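Local coordinates for protein esterase A (Caulobacter crescentus, PDB 5GKV) that probably hydrolyses ester substrates as a serine hydrolase homologous to penicillin-binding proteins and beta-lactamases, at residues 73-78 with 216-221; 133-138 with 152-157; 202-207 with 284-289; 332-337 with 351-356. One frame throughout, in Å; residues are numbered along the deposited sequence.

How the contacts relate
Contact 1 opens first, at 73-78, on the outer strand 76-77 of a small three-stranded antiparallel sheet, and closes only at 216-221. Nested inside that long loop, contact 2 closes a short one, bringing the loop 133-138 back onto the end of helix 147-156. Contact 3 opens at 202-207 before contact 1 has closed, so the two cross along the chain; they also touch, through the salt bridge of Arg-217 to Asp-205. Contact 3 closes at the hairpin turn 284-289. Contact 4 follows in series, joining two loops at one end of the seven-stranded sheet, about 8 Å from contact 3 between nearest atoms. Contact 2 stands apart, with its centre 31 to 36 Å from the other three.

Contact 1 (73-78 with 216-221); sequences DTLTAL and DRVADL
The carbonyl oxygen of Asp-73 lies at the edge of the Arg-217 guanidinium, close to its plane, and accepts a hydrogen bond from NH1 (2.8 Å). Arg-217 gets there with CG between its backbone N and carbonyl carbon (chi1 65°) and the chain extended to NE, which runs its methylenes past the same oxygen. Thr-74 rests CG2 on Ala-219 CB, while its OG1 is bonded to Gly-71 N. Leu-75 makes a single parallel beta bridge with Val-218: its N donates to Arg-217 O (2.8 Å), and its O accepts from Ala-219 N (2.7 Å), the C=O pointing almost straight at the donor. Leu-75 CD1 sits over the centre of the guanidinium, 3.6 Å from Arg-217 CZ. Next, Thr-76 CG2 meets Leu-221 CD2 at 4.1 Å. Ala-77 N and Ala-219 O share a bridging water, and Ala-77 CB makes a looser apolar contact with Leu-221 CD1 (4.3 Å). The loop 216-221 thus flanks strand 76-77, which pairs with strand 266-268 through Thr-76 and Ala-268. Helix 253-258 closes over Ala-77 and Val-218 with Trp-256 and Arg-257, and Arg-217 NH1 also forms a salt bridge to Asp-205, just before strand 206-208.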
loop_
_atom_site.group_PDB
_atom_site.type_symbol
_atom_site.label_atom_id
_atom_site.label_comp_id
_atom_site.label_asym_id
_atom_site.label_seq_id
_atom_site.Cartn_x
_atom_site.Cartn_y
_atom_site.Cartn_z
ATOM N N ASP A 73 -19.470 1.112 6.503
ATOM C CA ASP A 73 -19.117 2.118 5.509
ATOM C C ASP A 73 -18.000 3.043 5.988
ATOM O O ASP A 73 -17.729 4.065 5.349
ATOM C CB ASP A 73 -20.373 2.913 5.116
ATOM C CG ASP A 73 -21.536 1.997 4.664
ATOM O OD1 ASP A 73 -21.299 1.007 3.918
ATOM O OD2 ASP A 73 -22.695 2.250 5.076
ATOM N N THR A 74 -17.330 2.706 7.089
ATOM C CA THR A 74 -16.262 3.557 7.596
ATOM C C THR A 74 -15.021 3.417 6.711
ATOM O O THR A 74 -14.466 2.319 6.598
ATOM C CB THR A 74 -15.918 3.176 9.035
ATOM O OG1 THR A 74 -17.001 3.489 9.909
ATOM C CG2 THR A 74 -14.660 3.904 9.488
ATOM N N LEU A 75 -14.571 4.520 6.107
ATOM C CA LEU A 75 -13.324 4.563 5.341
ATOM C C LEU A 75 -12.161 4.973 6.235
ATOM O O LEU A 75 -12.341 5.722 7.201
ATOM C CB LEU A 75 -13.420 5.563 4.180
ATOM C CG LEU A 75 -14.439 5.240 3.094
ATOM C CD1 LEU A 75 -14.585 6.429 2.143
ATOM C CD2 LEU A 75 -13.958 3.991 2.357
ATOM N N THR A 76 -10.957 4.484 5.902
ATOM C CA THR A 76 -9.750 4.855 6.643
ATOM C C THR A 76 -8.624 5.134 5.663
ATOM O O THR A 76 -8.484 4.443 4.649
ATOM C CB THR A 76 -9.298 3.754 7.648
ATOM O OG1 THR A 76 -10.399 3.391 8.493
ATOM C CG2 THR A 76 -8.180 4.255 8.556
ATOM N N ALA A 77 -7.811 6.135 5.975
ATOM C CA ALA A 77 -6.567 6.341 5.237
ATOM C C ALA A 77 -5.669 5.105 5.314
ATOM O O ALA A 77 -5.423 4.570 6.392
ATOM C CB ALA A 77 -5.833 7.564 5.793
ATOM N N LEU A 78 -5.147 4.675 4.161
ATOM C CA LEU A 78 -4.364 3.448 4.066
ATOM C C LEU A 78 -2.860 3.680 4.154
ATOM O O LEU A 78 -2.113 2.718 4.359
ATOM C CB LEU A 78 -4.665 2.726 2.739
ATOM C CG LEU A 78 -6.125 2.359 2.479
ATOM C CD1 LEU A 78 -6.281 1.711 1.067
ATOM C CD2 LEU A 78 -6.688 1.441 3.598
ATOM N N ASP A 216 -17.373 12.431 5.264
ATOM C CA ASP A 216 -18.005 12.279 6.571
ATOM C C ASP A 216 -17.909 10.863 7.119
ATOM O O ASP A 216 -18.082 10.677 8.329
ATOM C CB ASP A 216 -19.478 12.709 6.527
ATOM C CG ASP A 216 -19.644 14.223 6.385
ATOM O OD1 ASP A 216 -20.781 14.675 6.089
ATOM O OD2 ASP A 216 -18.636 14.955 6.566
ATOM N N ARG A 217 -17.639 9.860 6.279
ATOM C CA ARG A 217 -17.488 8.495 6.784
ATOM C C ARG A 217 -16.026 8.076 6.922
ATOM O O ARG A 217 -15.743 6.886 7.120
ATOM C CB ARG A 217 -18.259 7.506 5.901
ATOM C CG ARG A 217 -17.765 7.360 4.468
ATOM C CD ARG A 217 -18.887 6.767 3.590
ATOM N NE ARG A 217 -18.483 6.549 2.201
ATOM C CZ ARG A 217 -17.973 5.408 1.737
ATOM N NH1 ARG A 217 -17.791 4.376 2.555
ATOM N NH2 ARG A 217 -17.646 5.294 0.458
ATOM N N VAL A 218 -15.102 9.025 6.827
ATOM C CA VAL A 218 -13.683 8.753 7.023
ATOM C C VAL A 218 -13.372 8.769 8.517
ATOM O O VAL A 218 -13.722 9.720 9.226
ATOM C CB VAL A 218 -12.828 9.781 6.269
ATOM C CG1 VAL A 218 -11.350 9.653 6.686
ATOM C CG2 VAL A 218 -12.980 9.578 4.781
ATOM N N ALA A 219 -12.695 7.724 8.993
ATOM C CA ALA A 219 -12.388 7.601 10.412
ATOM C C ALA A 219 -11.370 8.644 10.843
ATOM O O ALA A 219 -10.469 8.996 10.085
ATOM C CB ALA A 219 -11.836 6.204 10.705
ATOM N N ASP A 220 -11.515 9.140 12.073
ATOM C CA ASP A 220 -10.416 9.833 12.738
ATOM C C ASP A 220 -9.218 8.912 12.876
ATOM O O ASP A 220 -9.355 7.709 13.101
ATOM C CB ASP A 220 -10.789 10.265 14.166
ATOM C CG ASP A 220 -11.854 11.327 14.219
ATOM O OD1 ASP A 220 -12.132 11.976 13.191
ATOM O OD2 ASP A 220 -12.405 11.506 15.323
ATOM N N LEU A 221 -8.035 9.502 12.849
ATOM C CA LEU A 221 -6.812 8.788 13.164
ATOM C C LEU A 221 -6.321 9.178 14.550
ATOM O O LEU A 221 -6.514 10.309 15.008
ATOM C CB LEU A 221 -5.735 9.095 12.123
ATOM C CG LEU A 221 -6.093 8.671 10.698
ATOM C CD1 LEU A 221 -5.048 9.184 9.730
ATOM C CD2 LEU A 221 -6.177 7.148 10.646
HETATM O O HOH W 1 -17.763 6.169 9.880
HETATM O O HOH W 2 -8.570 8.038 8.020
#

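Contact 2 (133-138 with 152-157); sequences SGFPDE and AKLAAM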
loop_
_atom_site.group_PDB
_atom_site.type_symbol
_atom_site.label_atom_id
_atom_site.label_comp_id
_atom_site.label_asym_id
_atom_site.label_seq_id
_atom_site.Cartn_x
_atom_site.Cartn_y
_atom_site.Cartn_z
ATOM N N SER A 133 14.621 8.402 -2.801
ATOM C CA SER A 133 13.839 8.066 -1.606
ATOM C C SER A 133 13.162 9.290 -0.995
ATOM O O SER A 133 12.064 9.184 -0.436
ATOM C CB SER A 133 14.752 7.381 -0.585
ATOM O OG SER A 133 15.413 6.272 -1.185
ATOM N N GLY A 134 13.798 10.446 -1.089
ATOM C CA GLY A 134 13.216 11.715 -0.694
ATOM C C GLY A 134 14.061 12.813 -1.306
ATOM O O GLY A 134 15.090 12.551 -1.935
ATOM N N PHE A 135 13.596 14.042 -1.145
ATOM C CA PHE A 135 14.374 15.195 -1.582
ATOM C C PHE A 135 15.397 15.557 -0.505
ATOM O O PHE A 135 15.005 15.879 0.620
ATOM C CB PHE A 135 13.460 16.377 -1.869
ATOM C CG PHE A 135 12.412 16.111 -2.947
ATOM C CD1 PHE A 135 12.790 15.760 -4.238
ATOM C CD2 PHE A 135 11.060 16.241 -2.664
ATOM C CE1 PHE A 135 11.828 15.530 -5.232
ATOM C CE2 PHE A 135 10.086 16.010 -3.650
ATOM C CZ PHE A 135 10.472 15.655 -4.926
ATOM N N PRO A 136 16.707 15.509 -0.796
ATOM C CA PRO A 136 17.697 15.886 0.230
ATOM C C PRO A 136 17.830 17.388 0.428
ATOM O O PRO A 136 18.272 17.818 1.500
ATOM C CB PRO A 136 19.002 15.289 -0.309
ATOM C CG PRO A 136 18.840 15.403 -1.792
ATOM C CD PRO A 136 17.351 15.117 -2.063
ATOM N N ASP A 137 17.443 18.190 -0.554
ATOM C CA ASP A 137 17.654 19.628 -0.578
ATOM C C ASP A 137 16.395 20.375 -0.149
ATOM O O ASP A 137 15.274 19.871 -0.262
ATOM C CB ASP A 137 18.056 20.067 -1.984
ATOM C CG ASP A 137 16.969 19.760 -3.012
ATOM O OD1 ASP A 137 16.547 18.577 -3.104
ATOM O OD2 ASP A 137 16.515 20.704 -3.702
ATOM N N GLU A 138 16.599 21.609 0.316
ATOM C CA GLU A 138 15.513 22.437 0.832
ATOM C C GLU A 138 14.326 22.451 -0.127
ATOM O O GLU A 138 14.482 22.680 -1.325
ATOM C CB GLU A 138 16.027 23.863 1.076
ATOM C CG GLU A 138 14.945 24.863 1.455
ATOM C CD GLU A 138 14.677 24.907 2.953
ATOM O OE1 GLU A 138 15.565 24.470 3.718
ATOM O OE2 GLU A 138 13.582 25.369 3.344
ATOM N N ALA A 152 8.438 17.102 -11.642
ATOM C CA ALA A 152 9.549 17.824 -12.252
ATOM C C ALA A 152 10.786 17.760 -11.366
ATOM O O ALA A 152 11.905 17.559 -11.858
ATOM C CB ALA A 152 9.147 19.276 -12.524
ATOM N N LYS A 153 10.599 17.888 -10.051
ATOM C CA LYS A 153 11.740 17.835 -9.141
ATOM C C LYS A 153 12.365 16.443 -9.119
ATOM O O LYS A 153 13.595 16.311 -9.089
ATOM C CB LYS A 153 11.311 18.270 -7.740
ATOM C CG LYS A 153 12.492 18.539 -6.798
ATOM C CD LYS A 153 12.031 19.140 -5.490
ATOM C CE LYS A 153 13.172 19.235 -4.493
ATOM N NZ LYS A 153 14.298 20.048 -4.997
ATOM N N LEU A 154 11.536 15.395 -9.151
ATOM C CA LEU A 154 12.057 14.033 -9.240
ATOM C C LEU A 154 12.792 13.815 -10.558
ATOM O O LEU A 154 13.887 13.234 -10.589
ATOM C CB LEU A 154 10.912 13.020 -9.084
ATOM C CG LEU A 154 10.309 12.858 -7.683
ATOM C CD1 LEU A 154 8.982 12.048 -7.680
ATOM C CD2 LEU A 154 11.313 12.192 -6.734
ATOM N N ALA A 155 12.196 14.264 -11.669
ATOM C CA ALA A 155 12.831 14.080 -12.967
ATOM C C ALA A 155 14.213 14.716 -13.006
ATOM O O ALA A 155 15.120 14.193 -13.665
ATOM C CB ALA A 155 11.948 14.659 -14.075
ATOM N N ALA A 156 14.400 15.818 -12.286
ATOM C CA ALA A 156 15.674 16.522 -12.291
ATOM C C ALA A 156 16.648 16.008 -11.240
ATOM O O ALA A 156 17.824 16.379 -11.277
ATOM C CB ALA A 156 15.442 18.016 -12.074
ATOM N N MET A 157 16.208 15.146 -10.327
ATOM C CA MET A 157 17.025 14.804 -9.171
ATOM C C MET A 157 18.081 13.750 -9.496
ATOM O O MET A 157 17.838 12.800 -10.249
ATOM C CB MET A 157 16.131 14.325 -8.035
ATOM C CG MET A 157 16.896 13.776 -6.833
ATOM S SD MET A 157 15.781 13.333 -5.506
ATOM C CE MET A 157 16.924 12.372 -4.488
#
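Phe-135 and Lys-153 form the dense part of this contact. The aliphatic chain of the lysine lies across one face of the ring: CD sits nearly over the centre, 3.6 Å from the centroid of the Phe-135 ring in a CH-pi contact, while Lys-153 CG comes within 3.5 Å of Phe-135 CE1. CG anti to the backbone N (chi1 -167°), and an extended chain after it, carry the lysine from the helix along the ring. Two further side chains approach that ring obliquely. Leu-154 CD2 touches Phe-135 CE1 at 3.7 Å, and Met-157 SD stands 5.3 Å from the centroid of the Phe-135 ring, a Met-aromatic contact. The ring of Trp-144 also meets Phe-135, which is buried, and Trp-245 NE1 is bonded to Phe-135 O. At the other end the contact opens toward solvent. Exposed Pro-136 reaches tip to tip with the methyl of Met-157, CD to CE 3.7 Å. While Lys-153 CE still lies over the ring, the last torsion bends (chi4 59°) and turns NZ off it to partly exposed Asp-137, whose OD2 accepts at 2.6 Å through its syn lone pair. One lysine therefore serves both halves: its methylenes exploit the hydrophobic ring, and its ammonium leaves that ring to form a salt bridge. The carboxylate probably favours the charged form of the amine, and the bridge ties the loop 133-138 electrostatically to the last turn of helix 147-156 where the apolar packing gives way.

Contact 3 (202-207 with 284-289); sequences LGLDLW and GTLDGR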
loop_
_atom_site.group_PDB
_atom_site.type_symbol
_atom_site.label_atom_id
_atom_site.label_comp_id
_atom_site.label_asym_id
_atom_site.label_seq_id
_atom_site.Cartn_x
_atom_site.Cartn_y
_atom_site.Cartn_z
ATOM N N LEU A 202 -16.910 -3.273 -10.039
ATOM C CA LEU A 202 -16.925 -4.381 -9.095
ATOM C C LEU A 202 -17.485 -3.999 -7.723
ATOM O O LEU A 202 -17.528 -4.854 -6.834
ATOM C CB LEU A 202 -15.508 -4.965 -8.959
ATOM C CG LEU A 202 -14.972 -5.629 -10.242
ATOM C CD1 LEU A 202 -13.536 -6.136 -10.090
ATOM C CD2 LEU A 202 -15.893 -6.764 -10.675
ATOM N N GLY A 203 -17.924 -2.751 -7.539
ATOM C CA GLY A 203 -18.440 -2.281 -6.267
ATOM C C GLY A 203 -17.450 -2.369 -5.115
ATOM O O GLY A 203 -17.791 -2.860 -4.035
ATOM N N LEU A 204 -16.216 -1.912 -5.323
ATOM C CA LEU A 204 -15.196 -1.918 -4.281
ATOM C C LEU A 204 -15.161 -0.555 -3.603
ATOM O O LEU A 204 -15.047 0.472 -4.277
ATOM C CB LEU A 204 -13.814 -2.252 -4.852
ATOM C CG LEU A 204 -13.722 -3.624 -5.540
ATOM C CD1 LEU A 204 -12.376 -3.829 -6.177
ATOM C CD2 LEU A 204 -13.988 -4.741 -4.553
ATOM N N ASP A 205 -15.238 -0.551 -2.269
ATOM C CA ASP A 205 -15.191 0.701 -1.512
ATOM C C ASP A 205 -13.727 1.070 -1.261
ATOM O O ASP A 205 -13.195 0.961 -0.152
ATOM C CB ASP A 205 -15.985 0.571 -0.211
ATOM C CG ASP A 205 -16.448 1.910 0.316
ATOM O OD1 ASP A 205 -16.230 2.947 -0.369
ATOM O OD2 ASP A 205 -17.062 1.932 1.395
ATOM N N LEU A 206 -13.083 1.520 -2.340
ATOM C CA LEU A 206 -11.652 1.796 -2.368
ATOM C C LEU A 206 -11.421 2.961 -3.319
ATOM O O LEU A 206 -11.985 2.986 -4.422
ATOM C CB LEU A 206 -10.863 0.553 -2.812
ATOM C CG LEU A 206 -9.448 0.816 -3.349
ATOM C CD1 LEU A 206 -8.485 1.269 -2.232
ATOM C CD2 LEU A 206 -8.898 -0.394 -4.118
ATOM N N TRP A 207 -10.601 3.919 -2.887
ATOM C CA TRP A 207 -10.489 5.210 -3.546
ATOM C C TRP A 207 -9.052 5.709 -3.492
ATOM O O TRP A 207 -8.392 5.613 -2.454
ATOM C CB TRP A 207 -11.369 6.264 -2.857
ATOM C CG TRP A 207 -12.772 5.856 -2.603
ATOM C CD1 TRP A 207 -13.219 4.940 -1.688
ATOM C CD2 TRP A 207 -13.944 6.374 -3.253
ATOM N NE1 TRP A 207 -14.589 4.837 -1.744
ATOM C CE2 TRP A 207 -15.063 5.709 -2.689
ATOM C CE3 TRP A 207 -14.157 7.334 -4.250
ATOM C CZ2 TRP A 207 -16.366 5.973 -3.091
ATOM C CZ3 TRP A 207 -15.457 7.594 -4.652
ATOM C CH2 TRP A 207 -16.546 6.916 -4.071
ATOM N N GLY A 284 -6.203 -13.783 -11.135
ATOM C CA GLY A 284 -6.440 -12.472 -11.710
ATOM C C GLY A 284 -7.894 -12.122 -11.915
ATOM O O GLY A 284 -8.195 -11.089 -12.522
ATOM N N THR A 285 -8.809 -12.949 -11.438
ATOM C CA THR A 285 -10.225 -12.742 -11.677
ATOM C C THR A 285 -10.939 -12.408 -10.370
ATOM O O THR A 285 -10.644 -12.994 -9.329
ATOM C CB THR A 285 -10.817 -13.985 -12.333
ATOM O OG1 THR A 285 -10.145 -14.185 -13.584
ATOM C CG2 THR A 285 -12.308 -13.814 -12.581
ATOM N N LEU A 286 -11.848 -11.435 -10.429
ATOM C CA LEU A 286 -12.679 -11.063 -9.286
ATOM C C LEU A 286 -14.131 -11.000 -9.740
ATOM O O LEU A 286 -14.459 -10.259 -10.673
ATOM C CB LEU A 286 -12.246 -9.719 -8.696
ATOM C CG LEU A 286 -12.950 -9.251 -7.413
ATOM C CD1 LEU A 286 -12.752 -10.251 -6.267
ATOM C CD2 LEU A 286 -12.438 -7.860 -7.031
ATOM N N ASP A 287 -14.998 -11.769 -9.072
ATOM C CA ASP A 287 -16.423 -11.821 -9.411
ATOM C C ASP A 287 -16.626 -11.999 -10.917
ATOM O O ASP A 287 -17.458 -11.340 -11.539
ATOM C CB ASP A 287 -17.160 -10.572 -8.902
ATOM C CG ASP A 287 -16.974 -10.345 -7.397
ATOM O OD1 ASP A 287 -16.559 -11.283 -6.673
ATOM O OD2 ASP A 287 -17.245 -9.212 -6.935
ATOM N N GLY A 288 -15.817 -12.873 -11.517
ATOM C CA GLY A 288 -15.953 -13.204 -12.919
ATOM C C GLY A 288 -15.249 -12.284 -13.897
ATOM O O GLY A 288 -15.257 -12.576 -15.099
ATOM N N ARG A 289 -14.644 -11.189 -13.441
ATOM C CA ARG A 289 -14.020 -10.210 -14.327
ATOM C C ARG A 289 -12.502 -10.353 -14.244
ATOM O O ARG A 289 -11.931 -10.266 -13.154
ATOM C CB ARG A 289 -14.452 -8.791 -13.954
ATOM C CG ARG A 289 -13.761 -7.692 -14.759
ATOM C CD ARG A 289 -14.300 -6.299 -14.420
ATOM N NE ARG A 289 -15.747 -6.215 -14.607
ATOM C CZ ARG A 289 -16.350 -5.429 -15.494
ATOM N NH1 ARG A 289 -15.632 -4.637 -16.282
ATOM N NH2 ARG A 289 -17.675 -5.430 -15.586
HETATM O O HOH W 3 -18.655 -7.636 -8.111
#
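Leu-202, at the end of helix 190-202, divides its two methyls between Leu-286 and Arg-289. CD1 leans at a slant against Leu-286, 3.7 Å from its CD2, while CD2 of Leu-202 faces the arginine chain, 4.0 Å from Arg-289 NE. Leu-286 points CG anti to its backbone N (chi1 -175°), which brings its CD2 against two leucines: besides Leu-202 CD1 it meets Leu-204 CD1 tip to tip at 4.1 Å. Arg-289 is extended as far as CD and bends there (chi3 -56°), so that CB, CD and NE all touch Leu-202 CD2; the side chains cross at a slant, the methyl oblique to the guanidinium. The turn carrying both residues is type I', closed by paired backbone bonds: Leu-286 N to Arg-289 O (3.0 Å) and Arg-289 N to Leu-286 O (2.9 Å). On the other segment Gly-203 takes positive phi in a Schellman motif that ends the helix and lets the chain run on to strand 206-208. Between the two segments the direct contact is essentially leucine packing, with the chain of exposed Arg-289 touching the other methyl of Leu-202. Charge enters from helix 270-281: Arg-275 forms a salt bridge with Asp-287 and also bonds Leu-202 O and Gly-203 O. A single cation thereby links the turn's carboxylate to the carbonyls at the helix end, and would probably stabilise the negative charge of Asp-287.

Contact 4 (332-337 with 351-356); sequences GPTAEA and DPTRGV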
loop_
_atom_site.group_PDB
_atom_site.type_symbol
_atom_site.label_atom_id
_atom_site.label_comp_id
_atom_site.label_asym_id
_atom_site.label_seq_id
_atom_site.Cartn_x
_atom_site.Cartn_y
_atom_site.Cartn_z
ATOM N N GLY A 332 1.767 -14.011 6.924
ATOM C CA GLY A 332 1.484 -15.419 7.074
ATOM C C GLY A 332 2.654 -16.285 6.646
ATOM O O GLY A 332 3.760 -15.796 6.408
ATOM N N PRO A 333 2.415 -17.593 6.506
ATOM C CA PRO A 333 3.523 -18.551 6.326
ATOM C C PRO A 333 4.052 -18.711 4.904
ATOM O O PRO A 333 5.094 -19.359 4.727
ATOM C CB PRO A 333 2.902 -19.866 6.799
ATOM C CG PRO A 333 1.453 -19.723 6.369
ATOM C CD PRO A 333 1.114 -18.267 6.641
ATOM N N THR A 334 3.399 -18.176 3.884
ATOM C CA THR A 334 3.807 -18.447 2.510
ATOM C C THR A 334 4.881 -17.457 2.073
ATOM O O THR A 334 4.624 -16.249 1.995
ATOM C CB THR A 334 2.604 -18.384 1.577
ATOM O OG1 THR A 334 1.598 -19.282 2.063
ATOM C CG2 THR A 334 2.994 -18.800 0.178
ATOM N N ALA A 335 6.077 -17.975 1.763
ATOM C CA ALA A 335 7.202 -17.101 1.436
ATOM C C ALA A 335 6.891 -16.202 0.247
ATOM O O ALA A 335 7.274 -15.027 0.243
ATOM C CB ALA A 335 8.463 -17.930 1.166
ATOM N N GLU A 336 6.185 -16.723 -0.763
ATOM C CA GLU A 336 5.938 -15.987 -1.998
ATOM C C GLU A 336 4.620 -15.210 -1.981
ATOM O O GLU A 336 4.234 -14.652 -3.013
ATOM C CB GLU A 336 5.985 -16.926 -3.221
ATOM C CG GLU A 336 4.936 -18.044 -3.271
ATOM C CD GLU A 336 5.323 -19.291 -2.449
ATOM O OE1 GLU A 336 6.283 -19.249 -1.646
ATOM O OE2 GLU A 336 4.642 -20.326 -2.602
ATOM N N ALA A 337 3.931 -15.144 -0.842
ATOM C CA ALA A 337 2.837 -14.188 -0.722
ATOM C C ALA A 337 3.396 -12.768 -0.793
ATOM O O ALA A 337 4.600 -12.542 -0.632
ATOM C CB ALA A 337 2.072 -14.408 0.584
ATOM N N ASP A 351 -2.011 -14.367 -1.392
ATOM C CA ASP A 351 -1.243 -15.611 -1.371
ATOM C C ASP A 351 -1.741 -16.456 -2.536
ATOM O O ASP A 351 -2.732 -17.186 -2.412
ATOM C CB ASP A 351 -1.401 -16.324 -0.031
ATOM C CG ASP A 351 -0.644 -17.636 0.039
ATOM O OD1 ASP A 351 -0.065 -18.086 -0.992
ATOM O OD2 ASP A 351 -0.655 -18.233 1.138
ATOM N N PRO A 352 -1.088 -16.364 -3.702
ATOM C CA PRO A 352 -1.561 -17.153 -4.853
ATOM C C PRO A 352 -1.404 -18.645 -4.649
ATOM O O PRO A 352 -2.137 -19.410 -5.282
ATOM C CB PRO A 352 -0.685 -16.661 -6.014
ATOM C CG PRO A 352 -0.209 -15.314 -5.587
ATOM C CD PRO A 352 -0.040 -15.407 -4.080
ATOM N N THR A 353 -0.470 -19.075 -3.793
ATOM C CA THR A 353 -0.240 -20.503 -3.599
ATOM C C THR A 353 -1.402 -21.160 -2.865
ATOM O O THR A 353 -1.834 -22.258 -3.231
ATOM C CB THR A 353 1.058 -20.721 -2.831
ATOM O OG1 THR A 353 2.147 -20.163 -3.577
ATOM C CG2 THR A 353 1.306 -22.195 -2.601
ATOM N N ARG A 354 -1.911 -20.510 -1.820
ATOM C CA ARG A 354 -3.042 -21.030 -1.060
ATOM C C ARG A 354 -4.381 -20.473 -1.536
ATOM O O ARG A 354 -5.427 -20.945 -1.084
ATOM C CB ARG A 354 -2.856 -20.724 0.434
ATOM C CG ARG A 354 -1.481 -21.087 1.002
ATOM C CD ARG A 354 -1.377 -22.558 1.324
ATOM N NE ARG A 354 -2.309 -22.956 2.375
ATOM C CZ ARG A 354 -2.014 -22.982 3.671
ATOM N NH1 ARG A 354 -0.804 -22.629 4.098
ATOM N NH2 ARG A 354 -2.935 -23.369 4.546
ATOM N N GLY A 355 -4.384 -19.482 -2.427
ATOM C CA GLY A 355 -5.636 -18.905 -2.887
ATOM C C GLY A 355 -6.315 -17.952 -1.915
ATOM O O GLY A 355 -7.505 -17.675 -2.075
ATOM N N VAL A 356 -5.599 -17.417 -0.928
ATOM C CA VAL A 356 -6.231 -16.587 0.094
ATOM C C VAL A 356 -5.685 -15.165 0.005
ATOM O O VAL A 356 -4.652 -14.901 -0.615
ATOM C CB VAL A 356 -6.038 -17.159 1.516
ATOM C CG1 VAL A 356 -6.531 -18.597 1.582
ATOM C CG2 VAL A 356 -4.579 -17.080 1.945
HETATM O O HOH W 4 1.764 -21.752 2.671
#
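The backbones come nearest at Ala-337 and Asp-351, CA to CA 4.4 Å, Ala-337 being the last residue of the type I beta turn that starts at Thr-334. The Thr-334 and Asp-351 side chains cross at about a right angle: OG1 of Thr-334 donates to OD2 of Asp-351 (2.7 Å) from above the carboxylate plane, and Thr-334 CG2 lies 3.4 Å from Asp-351 OD1. OD2 is also bonded to Tyr-383 OH of helix 373-384, so this buried oxygen is gripped from two residues. The other oxygen, OD1, accepts from Arg-354 N (3.2 Å), which lies well above the carboxylate plane (68°). On the more exposed side, Thr-353 OG1 donates to Glu-336 OE2 on its anti side (2.7 Å); the glutamate gets there by a bend at chi2 (-83°). Ala-337 CB packs on Asp-351 CB at 4.0 Å. The OD1 bond to the backbone three residues on is an Asx motif, and Gly-355 with Val-356 opposite Asp-351 makes a G1 beta bulge. Together they shape the tight hairpin between strands 347-351 and 356-362, neighbours in the large antiparallel sheet of the penicillin-binding-protein and beta-lactamase fold, against which the C-terminal helix packs.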